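Local coordinates for protein uroporphyrinogen III cosynthase (HemD) (Helicobacter pylori, PDB 3P9Z) that probably catalyses the cyclisation of the linear tetrapyrrole hydroxymethylbilane to uroporphyrinogen III, with release of water, in porphyrin biosynthesis, at residues T44-V49 and A78-D83; E6-H11 and P17-I22. All blocks are in the same frame, centred on the assembly; numbering follows the deposited sequence.

Contact 1. Residues T44-V49 and A78-D83; sequences TSKNAV and AKTLQD
The first turn of helix 46-55 lies against the C-terminal part of helix 75-83, with Lys46 CA 6.2 Å from Thr80 CA and Val49 CA 6.7 Å from Leu81 CA. The interface is small and made of side chains, with Thr80 at its middle. Lys46 CB rests against both Thr80 branches, OG1 at 3.7 Å and CG2 at 3.8 Å, and only the methyl goes on to Val49, standing 4.1 Å from its CB. Val49 and Thr80 run past each other in opposite directions, so they meet flank to flank. In Thr80 a chi1 of -62° puts OG1 beside the backbone N and leaves CG2 anti to it; OG1 hydrogen-bonds to Pro76 O one turn back, which ties this buried hydroxyl to its own helix. Lys46 lends only the root of its side chain, its extended chain heading away from the other helix.

One turn on from Lys46, Val49 CG2 meets the isobutyl end of Leu81, the neighbour of Thr80, 3.6 Å from CD2 and 3.8 Å from CG. Both residues also pack on Phe43 and Phe86, which carries the apolar contact on into the core, while Leu81 reaches Ala70 and Ala72 of strand 70-72.

The start of helix 46-55 is held by Ser45 at its N-cap: OG accepts from Asn47 N at 2.9 Å, with a weaker second bond from Asn47 ND2. Just before it, Thr44 OG1 hydrogen-bonds to Tyr115 OH and to a malonate ion, probably from the crystallisation liquor. Each helix follows a strand, 40-43 or 70-72. This is neighbouring helices packed side by side over the parallel strands 40-43 and 70-72 of the mixed sheet, as in the alpha/beta domains of uroporphyrinogen-III synthases.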
loop_
_atom_site.group_PDB
_atom_site.type_symbol
_atom_site.label_atom_id
_atom_site.label_comp_id
_atom_site.label_asym_id
_atom_site.label_seq_id
_atom_site.Cartn_x
_atom_site.Cartn_y
_atom_site.Cartn_z
ATOM N N THR A 44 -7.318 4.106 4.449
ATOM C CA THR A 44 -5.883 4.270 4.693
ATOM C C THR A 44 -5.090 4.043 3.406
ATOM O O THR A 44 -3.939 4.430 3.326
ATOM C CB THR A 44 -5.361 3.268 5.732
ATOM O OG1 THR A 44 -5.693 1.950 5.300
ATOM C CG2 THR A 44 -5.973 3.508 7.086
ATOM N N SER A 45 -5.699 3.411 2.404
ATOM C CA SER A 45 -5.004 3.126 1.133
ATOM C C SER A 45 -5.849 3.484 -0.093
ATOM O O SER A 45 -7.070 3.317 -0.088
ATOM C CB SER A 45 -4.624 1.644 1.067
ATOM O OG SER A 45 -4.220 1.282 -0.247
ATOM N N LYS A 46 -5.198 3.937 -1.157
ATOM C CA LYS A 46 -5.877 4.114 -2.436
ATOM C C LYS A 46 -6.439 2.789 -2.997
ATOM O O LYS A 46 -7.375 2.776 -3.808
ATOM C CB LYS A 46 -4.945 4.790 -3.442
ATOM C CG LYS A 46 -3.754 3.922 -3.899
ATOM C CD LYS A 46 -2.746 4.767 -4.698
ATOM C CE LYS A 46 -1.515 3.957 -5.072
ATOM N NZ LYS A 46 -0.587 4.805 -5.862
ATOM N N ASN A 47 -5.880 1.670 -2.554
ATOM C CA ASN A 47 -6.302 0.373 -3.081
ATOM C C ASN A 47 -7.716 -0.023 -2.676
ATOM O O ASN A 47 -8.400 -0.747 -3.409
ATOM C CB ASN A 47 -5.282 -0.701 -2.713
ATOM C CG ASN A 47 -3.962 -0.495 -3.444
ATOM O OD1 ASN A 47 -3.927 -0.481 -4.673
ATOM N ND2 ASN A 47 -2.885 -0.296 -2.694
ATOM N N ALA A 48 -8.144 0.468 -1.514
ATOM C CA ALA A 48 -9.530 0.310 -1.066
ATOM C C ALA A 48 -10.479 1.155 -1.920
ATOM O O ALA A 48 -11.591 0.726 -2.209
ATOM C CB ALA A 48 -9.669 0.652 0.421
ATOM N N VAL A 49 -10.030 2.336 -2.358
ATOM C CA VAL A 49 -10.828 3.136 -3.295
ATOM C C VAL A 49 -10.981 2.417 -4.650
ATOM O O VAL A 49 -12.100 2.277 -5.171
ATOM C CB VAL A 49 -10.255 4.573 -3.496
ATOM C CG1 VAL A 49 -11.181 5.413 -4.384
ATOM C CG2 VAL A 49 -10.028 5.271 -2.130
ATOM N N ALA A 78 -6.457 10.907 0.181
ATOM C CA ALA A 78 -7.431 12.002 0.016
ATOM C C ALA A 78 -7.534 12.462 -1.440
ATOM O O ALA A 78 -8.629 12.605 -1.968
ATOM C CB ALA A 78 -7.112 13.184 0.956
ATOM N N LYS A 79 -6.396 12.660 -2.103
ATOM C CA LYS A 79 -6.411 13.027 -3.524
ATOM C C LYS A 79 -7.067 11.947 -4.405
ATOM O O LYS A 79 -7.847 12.260 -5.306
ATOM C CB LYS A 79 -5.006 13.364 -4.019
ATOM C CG LYS A 79 -4.929 13.747 -5.515
ATOM C CD LYS A 79 -4.356 12.605 -6.365
ATOM C CE LYS A 79 -3.941 13.073 -7.774
ATOM N NZ LYS A 79 -3.279 14.414 -7.775
ATOM N N THR A 80 -6.758 10.686 -4.133
ATOM C CA THR A 80 -7.381 9.582 -4.881
ATOM C C THR A 80 -8.910 9.570 -4.737
ATOM O O THR A 80 -9.632 9.385 -5.718
ATOM C CB THR A 80 -6.788 8.215 -4.470
ATOM O OG1 THR A 80 -5.390 8.215 -4.778
ATOM C CG2 THR A 80 -7.459 7.068 -5.228
ATOM N N LEU A 81 -9.390 9.763 -3.508
ATOM C CA LEU A 81 -10.815 9.879 -3.255
ATOM C C LEU A 81 -11.415 11.046 -4.033
ATOM O O LEU A 81 -12.445 10.900 -4.703
ATOM C CB LEU A 81 -11.063 10.072 -1.764
ATOM C CG LEU A 81 -10.979 8.800 -0.938
ATOM C CD1 LEU A 81 -10.774 9.167 0.536
ATOM C CD2 LEU A 81 -12.229 7.933 -1.164
ATOM N N GLN A 82 -10.734 12.185 -3.952
ATOM C CA GLN A 82 -11.162 13.421 -4.589
ATOM C C GLN A 82 -11.240 13.244 -6.109
ATOM O O GLN A 82 -12.247 13.563 -6.738
ATOM C CB GLN A 82 -10.183 14.543 -4.212
ATOM C CG GLN A 82 -10.389 15.880 -4.914
ATOM C CD GLN A 82 -11.436 16.776 -4.250
ATOM O OE1 GLN A 82 -11.397 17.995 -4.412
ATOM N NE2 GLN A 82 -12.373 16.182 -3.507
ATOM N N ASP A 83 -10.169 12.707 -6.673
ATOM C CA ASP A 83 -10.071 12.456 -8.106
ATOM C C ASP A 83 -11.119 11.485 -8.633
ATOM O O ASP A 83 -11.476 11.542 -9.800
ATOM C CB ASP A 83 -8.669 11.952 -8.455
ATOM C CG ASP A 83 -7.645 13.079 -8.541
ATOM O OD1 ASP A 83 -8.002 14.252 -8.327
ATOM O OD2 ASP A 83 -6.473 12.793 -8.843
#

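Contact 2. Residues E6-H11 and P17-I22; sequences EIVWVH and PYKTLI
Trp9 pairs with the second strand through both its N-H and its carbonyl: N donates to Lys19 O at 3.0 Å and O accepts from Leu21 N at 2.7 Å. Leu21 O in turn takes the N-H of His11. Toward the other end a water replaces a direct bond, giving a hydrogen to Ile7 O at 2.7 Å and accepting one from Lys19 N at the same distance.

These bonds make 7-10 and 19-21 parallel neighbours near the middle of the mixed sheet. Strand 164-167 flanks 7-10 on its other side. Parallel neighbours are usually linked by a beta-alpha-beta crossover, but here a short helix-free loop makes the link, at the domain edge where strand 19-28 leaves for the other half of the protein. Ile15 of that loop touches Trp9, and its N bonds to Thr20 OG1. Thr20 OG1 also donates to Tyr18 O, lying above the plane of that carbonyl.

The aromatic pair is an offset edge-to-face one: the indole edge is turned to the face of Tyr18, planes at 77° and centroids of the five-membered and phenol rings 5.3 Å apart. Tyr18 CB sits in the indole plane, 3.3 Å from Trp9 CD1. Leu218 of helix 214-223 touches both side chains.

Apolar packing on the sheet face of Val8, Val10 and Leu21 centres on Val8 CG1, 3.6 Å from Leu21 CD1 and 3.8 Å from Lys19 CG. Lys19, with CG anti to the backbone N (chi1 176°), lies alongside Val8 while its amine leads away to weak bonds with Ala156 O and Leu157 O.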
loop_
_atom_site.group_PDB
_atom_site.type_symbol
_atom_site.label_atom_id
_atom_site.label_comp_id
_atom_site.label_asym_id
_atom_site.label_seq_id
_atom_site.Cartn_x
_atom_site.Cartn_y
_atom_site.Cartn_z
ATOM N N GLU A 6 23.257 -2.526 -11.967
ATOM C CA GLU A 6 21.856 -2.388 -12.363
ATOM C C GLU A 6 20.972 -1.998 -11.176
ATOM O O GLU A 6 21.061 -2.606 -10.120
ATOM C CB GLU A 6 21.326 -3.710 -12.912
ATOM C CG GLU A 6 21.503 -3.940 -14.409
ATOM C CD GLU A 6 20.406 -4.854 -14.961
ATOM O OE1 GLU A 6 19.201 -4.567 -14.753
ATOM O OE2 GLU A 6 20.753 -5.867 -15.595
ATOM N N ILE A 7 20.101 -1.018 -11.374
ATOM C CA ILE A 7 19.139 -0.598 -10.363
ATOM C C ILE A 7 17.761 -1.242 -10.641
ATOM O O ILE A 7 17.167 -1.043 -11.715
ATOM C CB ILE A 7 19.059 0.938 -10.293
ATOM C CG1 ILE A 7 20.395 1.517 -9.810
ATOM C CG2 ILE A 7 17.891 1.412 -9.401
ATOM C CD1 ILE A 7 20.564 3.024 -10.040
ATOM N N VAL A 8 17.276 -2.019 -9.670
ATOM C CA VAL A 8 16.002 -2.738 -9.787
ATOM C C VAL A 8 14.999 -2.322 -8.693
ATOM O O VAL A 8 15.308 -2.359 -7.502
ATOM C CB VAL A 8 16.227 -4.269 -9.743
ATOM C CG1 VAL A 8 14.942 -5.034 -10.049
ATOM C CG2 VAL A 8 17.306 -4.679 -10.726
ATOM N N TRP A 9 13.796 -1.931 -9.117
ATOM C CA TRP A 9 12.708 -1.589 -8.209
ATOM C C TRP A 9 11.924 -2.852 -7.867
ATOM O O TRP A 9 11.551 -3.631 -8.757
ATOM C CB TRP A 9 11.763 -0.584 -8.866
ATOM C CG TRP A 9 12.382 0.747 -9.202
ATOM C CD1 TRP A 9 13.027 1.080 -10.351
ATOM C CD2 TRP A 9 12.395 1.921 -8.378
ATOM N NE1 TRP A 9 13.442 2.400 -10.309
ATOM C CE2 TRP A 9 13.064 2.935 -9.103
ATOM C CE3 TRP A 9 11.886 2.219 -7.107
ATOM C CZ2 TRP A 9 13.253 4.225 -8.591
ATOM C CZ3 TRP A 9 12.059 3.508 -6.600
ATOM C CH2 TRP A 9 12.745 4.491 -7.341
ATOM N N VAL A 10 11.679 -3.053 -6.578
ATOM C CA VAL A 10 10.829 -4.122 -6.091
ATOM C C VAL A 10 9.660 -3.376 -5.453
ATOM O O VAL A 10 9.761 -2.863 -4.333
ATOM C CB VAL A 10 11.562 -5.030 -5.061
ATOM C CG1 VAL A 10 10.710 -6.246 -4.708
ATOM C CG2 VAL A 10 12.939 -5.479 -5.595
ATOM N N HIS A 11 8.554 -3.309 -6.191
ATOM C CA HIS A 11 7.536 -2.288 -5.979
ATOM C C HIS A 11 6.227 -2.727 -6.681
ATOM O O HIS A 11 6.163 -3.790 -7.309
ATOM C CB HIS A 11 8.092 -0.964 -6.547
ATOM C CG HIS A 11 7.158 0.203 -6.454
ATOM N ND1 HIS A 11 6.557 0.590 -5.278
ATOM C CD2 HIS A 11 6.735 1.079 -7.402
ATOM C CE1 HIS A 11 5.803 1.655 -5.501
ATOM N NE2 HIS A 11 5.885 1.963 -6.786
ATOM N N PRO A 17 12.593 3.823 -17.189
ATOM C CA PRO A 17 12.963 2.619 -17.925
ATOM C C PRO A 17 13.629 1.564 -17.028
ATOM O O PRO A 17 14.238 0.619 -17.529
ATOM C CB PRO A 17 13.962 3.152 -18.945
ATOM C CG PRO A 17 14.709 4.240 -18.178
ATOM C CD PRO A 17 13.724 4.774 -17.122
ATOM N N TYR A 18 13.495 1.704 -15.711
ATOM C CA TYR A 18 14.207 0.808 -14.792
ATOM C C TYR A 18 13.523 -0.545 -14.718
ATOM O O TYR A 18 12.291 -0.620 -14.682
ATOM C CB TYR A 18 14.293 1.417 -13.379
ATOM C CG TYR A 18 15.212 2.616 -13.289
ATOM C CD1 TYR A 18 16.573 2.455 -13.029
ATOM C CD2 TYR A 18 14.722 3.900 -13.469
ATOM C CE1 TYR A 18 17.428 3.549 -12.956
ATOM C CE2 TYR A 18 15.561 5.011 -13.393
ATOM C CZ TYR A 18 16.915 4.825 -13.144
ATOM O OH TYR A 18 17.751 5.918 -13.071
ATOM N N LYS A 19 14.323 -1.605 -14.659
ATOM C CA LYS A 19 13.808 -2.938 -14.352
ATOM C C LYS A 19 12.966 -2.863 -13.052
ATOM O O LYS A 19 13.379 -2.261 -12.049
ATOM C CB LYS A 19 14.987 -3.926 -14.244
ATOM C CG LYS A 19 14.627 -5.372 -13.828
ATOM C CD LYS A 19 15.844 -6.315 -13.985
ATOM C CE LYS A 19 15.580 -7.725 -13.410
ATOM N NZ LYS A 19 14.524 -8.473 -14.183
ATOM N N THR A 20 11.770 -3.430 -13.096
ATOM C CA THR A 20 10.899 -3.472 -11.928
ATOM C C THR A 20 10.343 -4.881 -11.688
ATOM O O THR A 20 9.803 -5.512 -12.599
ATOM C CB THR A 20 9.735 -2.464 -12.036
ATOM O OG1 THR A 20 10.256 -1.133 -12.176
ATOM C CG2 THR A 20 8.844 -2.507 -10.774
ATOM N N LEU A 21 10.458 -5.352 -10.451
ATOM C CA LEU A 21 9.879 -6.633 -10.056
ATOM C C LEU A 21 8.543 -6.375 -9.364
ATOM O O LEU A 21 8.507 -5.770 -8.290
ATOM C CB LEU A 21 10.836 -7.377 -9.115
ATOM C CG LEU A 21 11.895 -8.339 -9.693
ATOM C CD1 LEU A 21 12.677 -7.740 -10.851
ATOM C CD2 LEU A 21 12.871 -8.805 -8.609
ATOM N N ILE A 22 7.451 -6.812 -9.988
ATOM C CA ILE A 22 6.116 -6.666 -9.398
ATOM C C ILE A 22 5.686 -8.066 -9.000
ATOM O O ILE A 22 5.159 -8.842 -9.820
ATOM C CB ILE A 22 5.096 -6.017 -10.384
ATOM C CG1 ILE A 22 5.603 -4.645 -10.859
ATOM C CG2 ILE A 22 3.656 -5.905 -9.739
ATOM C CD1 ILE A 22 4.862 -4.098 -12.113
HETATM O O HOH W 1 17.003 -1.221 -14.400
#

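How the contacts relate
Contact 2 comes first in the chain, and both its segments are complete before residue 44; the two centres lie 25 Å apart. Contact 2 is strand against strand, whereas contact 1 is helix against helix beside strands 40-43 and 70-72. The long strand 19-28, which begins in contact 2, pairs antiparallel with 135-146, and strand 135-146 also meets the helix start of contact 1 through Val141 and Tyr142. That two-stranded bridge joins the two alpha/beta domains of this family, one contact belonging to each. The nearest atoms, about 7 Å apart, belong to Lys46 and His11, one on each domain; in relatives the tetrapyrrole binds in the cleft between the domains, and probably does so here.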